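Local coordinates for protein dihydropteridine reductase (Dictyostelium discoideum, PDB 3ORF) that catalyses the NADH- or NADPH-dependent reduction of quinonoid dihydropteridine to tetrahydropteridine, regenerating the tetrahydrobiopterin cofactor, at residues S69-E72 / E73-V77; S76-E79 / K80-K84; K113-I116 / D117-Y121; S126-I129 / G130-L134; E218-F221 / E222-T225. One frame throughout, in Å; residues are numbered along the deposited sequence.

Contact 1: S69-E72 / E73-V77; sequences SGEE and EIKSV. With NAD (nicotinamide-adenine-dinucleotide), chain E.
With chi1 at -57°, Ser76 holds OG beside its own backbone N and anti to its carbonyl carbon, which lays the hydroxyl against the carbonyl of Glu72 one helical turn earlier. OG donates to Glu72 O over 2.9 Å from 38° out of the carbonyl plane, while Ser76 N reaches the same oxygen from the opposite face. With an alanine here, Glu72 O would probably keep the Ser76 N bond but lose the hydroxyl donor on its other face. Lys75, bent at chi3, lies alongside Glu72 and points the same way; its NZ forms a salt bridge with Glu72 OE2 at 3.6 Å, and CE rests 3.4 Å from that oxygen. Glu71 OE2 adds a more distant negative charge, 4.8 Å from Lys75 NZ. On the inner side Ile74 sets CG1 3.3 Å from Ser69 O. Ile74 N donates to Gly70 O over 3.0 Å, Gly70 being the N-cap of helix 71-82. Ser69 turns to the cofactor: NAD N6A donates to Ser69 OG at 3.1 Å, with an N-H...O angle of 162°. Leu109 of the second subunit packs on Glu71, Ile74 and Lys75. The chemistry thus divides by side: a charged pair outside, an aliphatic branch inside, and just ahead of the helix a serine oxygen that reads the adenine amino group.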
# COMPACT_ATOMS: atom_id res chain seq x y z
N SER A 69 -13.30 8.42 -4.91
CA SER A 69 -12.84 7.12 -5.39
C SER A 69 -13.46 5.99 -4.58
O SER A 69 -13.11 4.85 -4.77
CB SER A 69 -11.32 7.07 -5.37
OG SER A 69 -10.80 6.46 -6.56
N GLY A 70 -14.42 6.32 -3.71
CA GLY A 70 -15.18 5.37 -2.89
C GLY A 70 -16.04 4.31 -3.57
O GLY A 70 -16.34 4.36 -4.78
N GLU A 71 -16.43 3.32 -2.78
CA GLU A 71 -17.24 2.24 -3.32
C GLU A 71 -18.36 2.72 -4.23
O GLU A 71 -18.48 2.23 -5.36
CB GLU A 71 -17.82 1.30 -2.25
CG GLU A 71 -18.46 0.06 -3.01
CD GLU A 71 -19.13 -1.00 -2.13
OE1 GLU A 71 -19.17 -0.78 -0.89
OE2 GLU A 71 -19.59 -2.05 -2.68
N GLU A 72 -19.17 3.68 -3.76
CA GLU A 72 -20.41 3.98 -4.50
C GLU A 72 -20.18 4.69 -5.81
O GLU A 72 -20.76 4.33 -6.85
CB GLU A 72 -21.50 4.68 -3.63
CG GLU A 72 -22.82 3.85 -3.55
CD GLU A 72 -22.74 2.54 -2.71
OE1 GLU A 72 -22.08 2.55 -1.63
OE2 GLU A 72 -23.34 1.50 -3.12
N GLU A 73 -19.28 5.67 -5.75
CA GLU A 73 -18.84 6.38 -6.95
C GLU A 73 -18.27 5.50 -8.02
O GLU A 73 -18.60 5.67 -9.20
CB GLU A 73 -17.85 7.49 -6.59
CG GLU A 73 -18.62 8.75 -5.95
CD GLU A 73 -19.51 9.56 -6.94
OE1 GLU A 73 -19.02 10.11 -7.94
OE2 GLU A 73 -20.72 9.66 -6.71
N ILE A 74 -17.44 4.54 -7.61
CA ILE A 74 -16.88 3.60 -8.55
C ILE A 74 -17.97 2.65 -9.10
O ILE A 74 -18.10 2.50 -10.32
CB ILE A 74 -15.58 2.86 -7.96
CG1 ILE A 74 -14.52 3.89 -7.57
CG2 ILE A 74 -15.03 1.83 -8.93
CD1 ILE A 74 -14.09 4.81 -8.73
N LYS A 75 -18.76 2.02 -8.24
CA LYS A 75 -19.92 1.26 -8.79
C LYS A 75 -20.73 2.06 -9.82
O LYS A 75 -21.11 1.48 -10.85
CB LYS A 75 -20.85 0.67 -7.72
CG LYS A 75 -20.45 -0.71 -7.17
CD LYS A 75 -21.63 -1.48 -6.61
CE LYS A 75 -22.29 -0.86 -5.34
NZ LYS A 75 -23.66 -1.50 -5.07
N SER A 76 -20.94 3.38 -9.60
CA SER A 76 -21.88 4.12 -10.49
C SER A 76 -21.34 4.35 -11.85
O SER A 76 -22.03 4.15 -12.83
CB SER A 76 -22.30 5.48 -9.91
OG SER A 76 -22.87 5.21 -8.64
N VAL A 77 -20.07 4.77 -11.90
CA VAL A 77 -19.45 5.08 -13.16
C VAL A 77 -19.29 3.78 -14.00
O VAL A 77 -19.55 3.79 -15.23
CB VAL A 77 -18.13 5.92 -12.94
CG1 VAL A 77 -16.95 5.01 -12.63
CG2 VAL A 77 -17.84 6.68 -14.12
PA NAD E . -1.70 15.21 -12.69
O1A NAD E . -1.82 15.74 -11.30
O2A NAD E . -1.75 16.12 -13.86
O5B NAD E . -2.99 14.23 -12.92
C5B NAD E . -3.48 13.23 -12.10
C4B NAD E . -4.98 13.13 -12.40
O4B NAD E . -5.50 12.10 -11.50
C3B NAD E . -5.69 14.44 -11.98
O3B NAD E . -6.69 14.74 -12.93
C2B NAD E . -6.47 14.07 -10.73
O2B NAD E . -7.72 14.79 -10.67
C1B NAD E . -6.75 12.58 -11.00
N9A NAD E . -6.97 11.75 -9.78
C8A NAD E . -6.28 11.89 -8.62
N7A NAD E . -6.73 10.93 -7.79
C5A NAD E . -7.71 10.21 -8.40
C6A NAD E . -8.55 9.11 -8.04
N6A NAD E . -8.52 8.58 -6.79
N1A NAD E . -9.43 8.60 -8.95
C2A NAD E . -9.53 9.15 -10.15
N3A NAD E . -8.75 10.20 -10.52
C4A NAD E . -7.86 10.76 -9.67
O3 NAD E . -0.42 14.29 -12.65
PN NAD E . 0.46 13.76 -13.80
O1N NAD E . 1.65 14.68 -13.77
O2N NAD E . -0.32 13.43 -15.06
O5D NAD E . 1.00 12.33 -13.25
C5D NAD E . 0.41 11.08 -13.64
C4D NAD E . 1.00 9.93 -12.80
O4D NAD E . 2.44 10.07 -12.71
C3D NAD E . 0.52 9.83 -11.34
O3D NAD E . 0.08 8.44 -11.16
C2D NAD E . 1.78 10.09 -10.50
O2D NAD E . 1.64 9.34 -9.29
C1D NAD E . 2.79 9.41 -11.46
N1N NAD E . 4.31 9.24 -11.38
C2N NAD E . 5.29 10.26 -11.78
C3N NAD E . 6.68 9.93 -11.66
C7N NAD E . 7.84 10.89 -12.06
O7N NAD E . 8.82 11.01 -11.31
N7N NAD E . 7.69 11.46 -13.27
C4N NAD E . 7.08 8.65 -11.19
C5N NAD E . 6.13 7.68 -10.85
C6N NAD E . 4.78 7.98 -10.94

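Contact 2: S76-E79 / K80-K84; sequences SVIE and KINSK
Val77 and Ile81 lie one turn apart on the buried side of helix 71-82, one of the helices that flank the mostly parallel sheet of the Rossmann fold. Their side chains only graze each other, Val77 CG2 lying 4.5 Å from Ile81 CD1. The closer approach is to the backbone: Ile81 CG1 stands 3.2 Å from Val77 O, brought there by chi1 of -70°, which puts CG1 beside its own N and above the preceding turn. The rest of the close packing is onto neighbouring elements. Both residues press on Phe64 and Ile52 of the adjacent strands, while Ile78, on another flank, packs against His128 and Ile129 of helix 108-133.

The outer side is different. Glu79, Lys80, Asn82 and Ser83 are exposed, and their side chains mostly meet backbone carbonyls. Lys80 runs out in an extended chain, its CG passing 3.4 Å from Ser76 O before NZ leads away from the helix. Asn82 brings only its CB close, 3.1 Å from Ile78 O, and its amide end bends toward Leu133. The main chain is regular under both sides: Lys80 N donates to Ser76 O over a short 2.6 Å, Asn82 N to Ile78 O, and Ser83 N to Glu79 O at 3.1 Å, an almost straight bond. Near the C-terminal end, Ser83 swings its hydroxyl back within its own turn, where OG donates to Lys80 O over 3.2 Å from 35° above the carbonyl plane.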
# COMPACT_ATOMS: atom_id res chain seq x y z
N SER A 76 -20.94 3.38 -9.60
CA SER A 76 -21.88 4.12 -10.49
C SER A 76 -21.34 4.35 -11.85
O SER A 76 -22.03 4.15 -12.83
CB SER A 76 -22.30 5.48 -9.91
OG SER A 76 -22.87 5.21 -8.64
N VAL A 77 -20.07 4.77 -11.90
CA VAL A 77 -19.45 5.08 -13.16
C VAL A 77 -19.29 3.78 -14.00
O VAL A 77 -19.55 3.79 -15.23
CB VAL A 77 -18.13 5.92 -12.94
CG1 VAL A 77 -16.95 5.01 -12.63
CG2 VAL A 77 -17.84 6.68 -14.12
N ILE A 78 -18.96 2.67 -13.34
CA ILE A 78 -18.97 1.37 -14.05
C ILE A 78 -20.39 1.06 -14.47
O ILE A 78 -20.63 0.71 -15.63
CB ILE A 78 -18.54 0.17 -13.21
CG1 ILE A 78 -17.13 0.32 -12.67
CG2 ILE A 78 -18.62 -1.12 -14.03
CD1 ILE A 78 -16.15 0.69 -13.74
N GLU A 79 -21.34 1.22 -13.53
CA GLU A 79 -22.75 0.96 -13.89
C GLU A 79 -23.22 1.84 -15.07
O GLU A 79 -23.90 1.34 -15.94
CB GLU A 79 -23.67 0.98 -12.63
CG GLU A 79 -23.26 -0.16 -11.59
CD GLU A 79 -24.06 -0.21 -10.28
OE1 GLU A 79 -24.44 0.84 -9.68
OE2 GLU A 79 -24.30 -1.35 -9.85
N LYS A 80 -22.75 3.10 -15.13
CA LYS A 80 -23.05 4.02 -16.23
C LYS A 80 -22.45 3.59 -17.54
O LYS A 80 -23.12 3.61 -18.55
CB LYS A 80 -22.57 5.44 -15.95
CG LYS A 80 -23.42 6.29 -15.04
CD LYS A 80 -22.71 7.63 -14.80
CE LYS A 80 -23.34 8.41 -13.64
NZ LYS A 80 -22.49 9.58 -13.28
N ILE A 81 -21.18 3.22 -17.53
CA ILE A 81 -20.46 2.88 -18.76
C ILE A 81 -20.97 1.55 -19.35
O ILE A 81 -21.00 1.32 -20.59
CB ILE A 81 -18.96 2.74 -18.45
CG1 ILE A 81 -18.35 4.12 -18.13
CG2 ILE A 81 -18.25 2.07 -19.61
CD1 ILE A 81 -16.94 4.08 -17.66
N ASN A 82 -21.34 0.67 -18.42
CA ASN A 82 -21.89 -0.67 -18.69
C ASN A 82 -23.25 -0.54 -19.41
O ASN A 82 -23.40 -1.01 -20.54
CB ASN A 82 -22.06 -1.42 -17.36
CG ASN A 82 -21.76 -2.89 -17.47
OD1 ASN A 82 -20.60 -3.32 -17.39
ND2 ASN A 82 -22.81 -3.69 -17.64
N SER A 83 -24.20 0.13 -18.75
CA SER A 83 -25.52 0.45 -19.37
C SER A 83 -25.43 1.24 -20.70
O SER A 83 -26.44 1.46 -21.32
CB SER A 83 -26.42 1.18 -18.36
OG SER A 83 -26.20 2.60 -18.34
N LYS A 84 -24.24 1.66 -21.12
CA LYS A 84 -24.02 2.27 -22.45
C LYS A 84 -23.44 1.24 -23.42
O LYS A 84 -23.06 1.57 -24.54
CB LYS A 84 -23.05 3.46 -22.33
CG LYS A 84 -23.71 4.76 -21.96
CD LYS A 84 -22.69 5.84 -21.67
CE LYS A 84 -23.02 7.19 -22.33
NZ LYS A 84 -24.40 7.73 -22.08

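Contact 3: K113-I116 / D117-Y121; sequences KGMI and DMNLY. With NAD (nicotinamide-adenine-dinucleotide), chain E.
A pi-type turn at 117-120 widens helix 108-133 of the Rossmann fold just where it passes the adenine of NAD, so that Ile116 O is shared between Leu120 N and Tyr121 N, each 3.0 Å away. The two bonds differ: Tyr121 N comes in almost straight (175° at the hydrogen), Leu120 N from above the carbonyl plane. Beside them Ile116 CG2 meets the Tyr121 ring obliquely, 3.7 Å from CD1, and Tyr121 of the second subunit also packs on Ile116. On the outer face Lys113, bent at chi3 and chi4, brings NZ back to Asp117 OD2 in a long salt bridge of 3.7 Å, its aliphatic CG closer still to that oxygen. Replacing Asp117 with an asparagine would probably leave Lys113 NZ without its opposite charge. The main chain of the same residue serves the cofactor: Asp117 O accepts from NAD N6A at 3.0 Å.

On the far side Met115 and Asn119 lie alongside, pointing the same way, and Met115 SD sits 3.5 Å from Asn119 ND2. Gly97 N donates to Asn119 OD1, which would help set the amide's rotation beside NAD O2D. Met115 also lies close to Tyr158, the predicted proton acceptor. Met118 CG lies 3.8 Å from NAD N7A; the Met118 side chain crosses that of Met115, and the methyls touch, CE to CE at 4.1 Å.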
# COMPACT_ATOMS: atom_id res chain seq x y z
N LYS A 113 -2.85 10.72 4.07
CA LYS A 113 -4.19 10.68 3.49
C LYS A 113 -4.22 11.13 2.00
O LYS A 113 -4.89 10.50 1.19
CB LYS A 113 -5.20 11.41 4.38
CG LYS A 113 -6.37 11.97 3.60
CD LYS A 113 -7.17 12.85 4.47
CE LYS A 113 -8.63 12.47 4.28
NZ LYS A 113 -9.16 13.54 3.39
N GLY A 114 -3.46 12.17 1.65
CA GLY A 114 -3.34 12.55 0.26
C GLY A 114 -2.91 11.40 -0.67
O GLY A 114 -3.42 11.26 -1.77
N MET A 115 -1.89 10.62 -0.28
CA MET A 115 -1.30 9.62 -1.21
C MET A 115 -2.24 8.41 -1.25
O MET A 115 -2.39 7.80 -2.29
CB MET A 115 0.10 9.21 -0.75
CG MET A 115 1.24 10.36 -0.84
SD MET A 115 1.39 10.94 -2.53
CE MET A 115 0.11 12.24 -2.53
N ILE A 116 -2.87 8.06 -0.11
CA ILE A 116 -3.84 6.98 -0.12
C ILE A 116 -4.97 7.34 -1.09
O ILE A 116 -5.29 6.58 -1.97
CB ILE A 116 -4.35 6.67 1.27
CG1 ILE A 116 -3.28 5.89 2.03
CG2 ILE A 116 -5.66 5.84 1.17
CD1 ILE A 116 -3.55 5.65 3.52
N ASP A 117 -5.53 8.53 -0.97
CA ASP A 117 -6.70 8.88 -1.79
C ASP A 117 -6.38 9.01 -3.28
O ASP A 117 -7.19 8.70 -4.15
CB ASP A 117 -7.28 10.20 -1.27
CG ASP A 117 -8.03 10.05 0.12
OD1 ASP A 117 -8.38 8.93 0.57
OD2 ASP A 117 -8.27 11.09 0.74
N MET A 118 -5.22 9.60 -3.58
CA MET A 118 -4.85 9.84 -4.96
C MET A 118 -4.24 8.60 -5.62
O MET A 118 -4.54 8.31 -6.78
CB MET A 118 -3.87 11.02 -5.03
CG MET A 118 -4.58 12.39 -4.99
SD MET A 118 -3.38 13.72 -5.31
CE MET A 118 -3.16 14.43 -3.66
N ASN A 119 -3.32 7.90 -4.96
CA ASN A 119 -2.68 6.76 -5.66
C ASN A 119 -3.32 5.38 -5.35
O ASN A 119 -3.52 4.59 -6.26
CB ASN A 119 -1.21 6.68 -5.41
CG ASN A 119 -0.48 8.01 -5.70
OD1 ASN A 119 -0.59 8.58 -6.78
ND2 ASN A 119 0.29 8.45 -4.75
N LEU A 120 -3.70 5.14 -4.10
CA LEU A 120 -4.01 3.76 -3.72
C LEU A 120 -5.46 3.44 -4.04
O LEU A 120 -5.78 2.41 -4.67
CB LEU A 120 -3.68 3.49 -2.21
CG LEU A 120 -3.88 2.04 -1.77
CD1 LEU A 120 -3.40 1.00 -2.80
CD2 LEU A 120 -3.24 1.77 -0.41
N TYR A 121 -6.34 4.34 -3.60
CA TYR A 121 -7.76 4.25 -3.97
C TYR A 121 -7.98 4.15 -5.47
O TYR A 121 -8.90 3.47 -5.88
CB TYR A 121 -8.62 5.39 -3.36
CG TYR A 121 -9.22 4.99 -2.05
CD1 TYR A 121 -8.70 5.48 -0.87
CD2 TYR A 121 -10.30 4.07 -1.98
CE1 TYR A 121 -9.27 5.13 0.41
CE2 TYR A 121 -10.88 3.70 -0.70
CZ TYR A 121 -10.31 4.23 0.47
OH TYR A 121 -10.79 3.91 1.73
PA NAD E . -1.70 15.21 -12.69
O1A NAD E . -1.82 15.74 -11.30
O2A NAD E . -1.75 16.12 -13.86
O5B NAD E . -2.99 14.23 -12.92
C5B NAD E . -3.48 13.23 -12.10
C4B NAD E . -4.98 13.13 -12.40
O4B NAD E . -5.50 12.10 -11.50
C3B NAD E . -5.69 14.44 -11.98
O3B NAD E . -6.69 14.74 -12.93
C2B NAD E . -6.47 14.07 -10.73
O2B NAD E . -7.72 14.79 -10.67
C1B NAD E . -6.75 12.58 -11.00
N9A NAD E . -6.97 11.75 -9.78
C8A NAD E . -6.28 11.89 -8.62
N7A NAD E . -6.73 10.93 -7.79
C5A NAD E . -7.71 10.21 -8.40
C6A NAD E . -8.55 9.11 -8.04
N6A NAD E . -8.52 8.58 -6.79
N1A NAD E . -9.43 8.60 -8.95
C2A NAD E . -9.53 9.15 -10.15
N3A NAD E . -8.75 10.20 -10.52
C4A NAD E . -7.86 10.76 -9.67
O3 NAD E . -0.42 14.29 -12.65
PN NAD E . 0.46 13.76 -13.80
O1N NAD E . 1.65 14.68 -13.77
O2N NAD E . -0.32 13.43 -15.06
O5D NAD E . 1.00 12.33 -13.25
C5D NAD E . 0.41 11.08 -13.64
C4D NAD E . 1.00 9.93 -12.80
O4D NAD E . 2.44 10.07 -12.71
C3D NAD E . 0.52 9.83 -11.34
O3D NAD E . 0.08 8.44 -11.16
C2D NAD E . 1.78 10.09 -10.50
O2D NAD E . 1.64 9.34 -9.29
C1D NAD E . 2.79 9.41 -11.46
N1N NAD E . 4.31 9.24 -11.38
C2N NAD E . 5.29 10.26 -11.78
C3N NAD E . 6.68 9.93 -11.66
C7N NAD E . 7.84 10.89 -12.06
O7N NAD E . 8.82 11.01 -11.31
N7N NAD E . 7.69 11.46 -13.27
C4N NAD E . 7.08 8.65 -11.19
C5N NAD E . 6.13 7.68 -10.85
C6N NAD E . 4.78 7.98 -10.94

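Contact 4: S126-I129 / G130-L134; sequences SAHI and GAKLL
Lys132 crosses over the imidazole of His128, its aliphatic CG over one face of the ring, displaced toward the NE2 side. CG stands 4.1 Å from the ring centroid and 29° off the normal, a CH-pi contact in which it approaches NE2 to 3.7 Å. His128 reaches this place because chi1 of -178° carries its ring beside its own carbonyl carbon and on toward the next turn. The lysine's chi1, which sets CG beside its own N, puts CG over the ring; the bend at chi2 turns the rest of the chain, and NZ ends 5.4 Å from His128 ND1. One residue on in the sequence, a second pair is angled across: Ile129 CG2 meets Leu133 CD1 at 4.1 Å, and Leu133 CB also sits 3.3 Å from Ile129 O.

Behind the side chains the bonds are those of a regular helix, Gly130 N to Ser126 O and Ala131 N to Ala127 O both nearly straight at 2.9 Å, and Leu133 N to Ile129 O more bent at 140°. Phe108 of the second subunit covers His128 and Ala127, and Ser104 of the same subunit touches Ala131 and Lys132. On the sheet side Ile129 meets Leu26 and Phe91, and Leu133 meets Leu26. The arrangement is that of a Rossmann-fold helix packed on the sheet, its Ile129 and Leu133 side on the strands and the side bearing Ala127, His128, Ala131 and Lys132 turned to the dimer partner.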
# COMPACT_ATOMS: atom_id res chain seq x y z
N SER A 126 -9.20 0.96 -10.37
CA SER A 126 -8.79 0.38 -11.64
C SER A 126 -8.95 -1.09 -11.65
O SER A 126 -9.45 -1.60 -12.61
CB SER A 126 -7.32 0.66 -11.94
OG SER A 126 -7.14 2.06 -11.93
N ALA A 127 -8.53 -1.80 -10.59
CA ALA A 127 -8.71 -3.27 -10.58
C ALA A 127 -10.20 -3.63 -10.84
O ALA A 127 -10.56 -4.40 -11.77
CB ALA A 127 -8.19 -3.86 -9.29
N HIS A 128 -11.08 -3.04 -10.05
CA HIS A 128 -12.52 -3.26 -10.29
C HIS A 128 -13.02 -2.90 -11.71
O HIS A 128 -13.75 -3.64 -12.32
CB HIS A 128 -13.31 -2.47 -9.24
CG HIS A 128 -14.80 -2.66 -9.37
ND1 HIS A 128 -15.45 -3.74 -8.82
CD2 HIS A 128 -15.74 -1.95 -10.05
CE1 HIS A 128 -16.74 -3.67 -9.12
NE2 HIS A 128 -16.94 -2.61 -9.89
N ILE A 129 -12.63 -1.72 -12.21
CA ILE A 129 -13.06 -1.19 -13.50
C ILE A 129 -12.62 -2.14 -14.59
O ILE A 129 -13.43 -2.44 -15.50
CB ILE A 129 -12.48 0.22 -13.72
CG1 ILE A 129 -13.22 1.25 -12.84
CG2 ILE A 129 -12.58 0.64 -15.16
CD1 ILE A 129 -12.55 2.52 -12.75
N GLY A 130 -11.36 -2.61 -14.50
CA GLY A 130 -10.85 -3.61 -15.42
C GLY A 130 -11.56 -4.95 -15.34
O GLY A 130 -12.03 -5.52 -16.35
N ALA A 131 -11.66 -5.52 -14.15
CA ALA A 131 -12.47 -6.74 -14.03
C ALA A 131 -13.85 -6.59 -14.69
O ALA A 131 -14.33 -7.51 -15.36
CB ALA A 131 -12.63 -7.12 -12.59
N LYS A 132 -14.50 -5.43 -14.54
CA LYS A 132 -15.88 -5.30 -15.09
C LYS A 132 -15.95 -4.94 -16.57
O LYS A 132 -16.85 -5.41 -17.25
CB LYS A 132 -16.78 -4.34 -14.27
CG LYS A 132 -17.23 -4.84 -12.86
CD LYS A 132 -17.98 -6.18 -12.86
CE LYS A 132 -18.69 -6.46 -11.51
NZ LYS A 132 -18.41 -7.79 -10.89
N LEU A 133 -15.02 -4.13 -17.07
CA LEU A 133 -15.17 -3.54 -18.41
C LEU A 133 -14.13 -3.99 -19.45
O LEU A 133 -14.27 -3.66 -20.67
CB LEU A 133 -15.11 -2.02 -18.33
CG LEU A 133 -16.14 -1.25 -17.48
CD1 LEU A 133 -15.95 0.29 -17.53
CD2 LEU A 133 -17.60 -1.62 -17.84
N LEU A 134 -13.09 -4.71 -19.01
CA LEU A 134 -12.04 -5.03 -19.95
C LEU A 134 -12.50 -6.18 -20.86
O LEU A 134 -13.18 -7.09 -20.41
CB LEU A 134 -10.76 -5.39 -19.20
CG LEU A 134 -9.47 -5.26 -20.01
CD1 LEU A 134 -9.25 -3.78 -20.38
CD2 LEU A 134 -8.25 -5.91 -19.27

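Contact 5: E218-F221 / E222-T225; sequences EKLF and EWST
Aromatic faces meet aliphatic chains in helix 213-225, where Lys219 and Trp223 cross over one another. Lys219 CG lies over one face of the indole, 3.9 Å from the centroid of the six-membered ring and 19° off its normal, a CH-pi contact offset toward the rim; CD follows, above NE1. Leu220 CD2 touches the same indole obliquely, 4.0 Å from Trp223 CZ3. Toward the C-terminal end of the helix Thr225 CG2 sits over a face of the Phe221 ring, 4.0 Å from its centroid, while Phe42 meets this ring edge-to-face and Trp47 meets it at a steep angle.

Charged and water-mediated contacts hold the lysine end. Lys219, bent at chi2 (53°) and chi3, returns NZ to Glu222 OE1 at 3.2 Å, a weak salt-bridged hydrogen bond between chains that lie side by side. A water oxygen accepts from Lys219 NZ at 2.7 Å and from Trp223 NE1 at 2.8 Å, so the lysine and the indole N-H share one bridge. Lys219 also makes a cation-pi contact with Trp248.

Hydroxyls close on backbone carbonyls. Ser224 OG donates to Leu220 O at a short 2.6 Å, and Ser224 N approaches that oxygen from the opposite face. Thr225 OG1 donates to Phe221 O at 2.9 Å, its amide only weakly. The positive charge of Lys219 is thus met by a carboxylate, a water and a pi system at once, which would probably limit how freely its chain turns.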
# COMPACT_ATOMS: atom_id res chain seq x y z
N GLU A 218 2.65 6.72 -27.05
CA GLU A 218 3.10 5.88 -28.18
C GLU A 218 3.44 4.44 -27.75
O GLU A 218 3.02 3.45 -28.40
CB GLU A 218 4.27 6.60 -28.88
CG GLU A 218 5.12 5.85 -29.93
CD GLU A 218 5.97 6.85 -30.79
OE1 GLU A 218 5.91 8.11 -30.51
OE2 GLU A 218 6.69 6.39 -31.74
N LYS A 219 4.17 4.29 -26.64
CA LYS A 219 4.44 2.94 -26.11
C LYS A 219 3.13 2.21 -25.77
O LYS A 219 2.91 1.04 -26.17
CB LYS A 219 5.35 3.00 -24.90
CG LYS A 219 5.75 1.63 -24.29
CD LYS A 219 6.35 0.65 -25.34
CE LYS A 219 7.75 1.06 -25.75
NZ LYS A 219 8.56 -0.17 -26.18
N LEU A 220 2.21 2.91 -25.12
CA LEU A 220 0.89 2.29 -24.81
C LEU A 220 0.12 1.84 -26.03
O LEU A 220 -0.58 0.78 -26.03
CB LEU A 220 -0.00 3.25 -23.97
CG LEU A 220 0.54 3.55 -22.52
CD1 LEU A 220 -0.24 4.64 -21.84
CD2 LEU A 220 0.54 2.33 -21.62
N PHE A 221 0.18 2.69 -27.06
CA PHE A 221 -0.42 2.40 -28.34
C PHE A 221 0.20 1.19 -29.02
O PHE A 221 -0.52 0.34 -29.50
CB PHE A 221 -0.39 3.59 -29.28
CG PHE A 221 -1.23 3.35 -30.54
CD1 PHE A 221 -2.61 3.33 -30.46
CD2 PHE A 221 -0.62 3.18 -31.78
CE1 PHE A 221 -3.39 3.12 -31.66
CE2 PHE A 221 -1.35 2.98 -32.97
CZ PHE A 221 -2.73 2.94 -32.92
N GLU A 222 1.54 1.11 -29.06
CA GLU A 222 2.23 -0.10 -29.56
C GLU A 222 1.79 -1.37 -28.82
O GLU A 222 1.51 -2.38 -29.46
CB GLU A 222 3.77 0.11 -29.56
CG GLU A 222 4.66 -1.14 -29.85
CD GLU A 222 6.20 -0.94 -29.53
OE1 GLU A 222 6.60 -0.03 -28.74
OE2 GLU A 222 7.02 -1.73 -30.06
N TRP A 223 1.68 -1.34 -27.49
CA TRP A 223 1.23 -2.52 -26.78
C TRP A 223 -0.25 -2.82 -27.06
O TRP A 223 -0.63 -3.95 -27.03
CB TRP A 223 1.42 -2.40 -25.27
CG TRP A 223 2.86 -2.36 -24.73
CD1 TRP A 223 4.00 -2.87 -25.28
CD2 TRP A 223 3.27 -1.75 -23.48
NE1 TRP A 223 5.10 -2.61 -24.46
CE2 TRP A 223 4.66 -1.94 -23.35
CE3 TRP A 223 2.57 -1.09 -22.45
CZ2 TRP A 223 5.37 -1.46 -22.26
CZ3 TRP A 223 3.29 -0.61 -21.34
CH2 TRP A 223 4.67 -0.79 -21.26
N SER A 224 -1.06 -1.79 -27.26
CA SER A 224 -2.51 -1.94 -27.55
C SER A 224 -2.85 -2.60 -28.90
O SER A 224 -3.89 -3.24 -29.00
CB SER A 224 -3.17 -0.58 -27.52
OG SER A 224 -3.05 -0.13 -26.20
N THR A 225 -1.96 -2.47 -29.89
CA THR A 225 -2.21 -2.88 -31.26
C THR A 225 -1.31 -4.04 -31.72
O THR A 225 -1.64 -4.69 -32.68
CB THR A 225 -2.00 -1.72 -32.22
OG1 THR A 225 -0.72 -1.14 -31.97
CG2 THR A 225 -3.05 -0.65 -32.00
O HOH W 1 7.90 -2.52 -24.97

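In the fold
Contacts 1 and 2 share Ser76 and Val77 on helix 71-82, their centres about 10 Å apart; contacts 3 and 4 occupy helix 108-133, centres about 19 Å apart. The two helices touch: Ile74 CG2 lies 4.0 Å from His128 CD2, joining contacts 1 and 4, and Ile81 CG2 is 3.6 Å from Leu133 CD1 between contacts 2 and 4. Contacts 1 and 3 converge on the adenine of NAD, where Ser69 OG and Asp117 O both accept hydrogen bonds from N6A, and both meet the second subunit, as does contact 4. Contact 5 stands apart, on the opposite side of the chain's centre from contact 3, about 27 Å between centres.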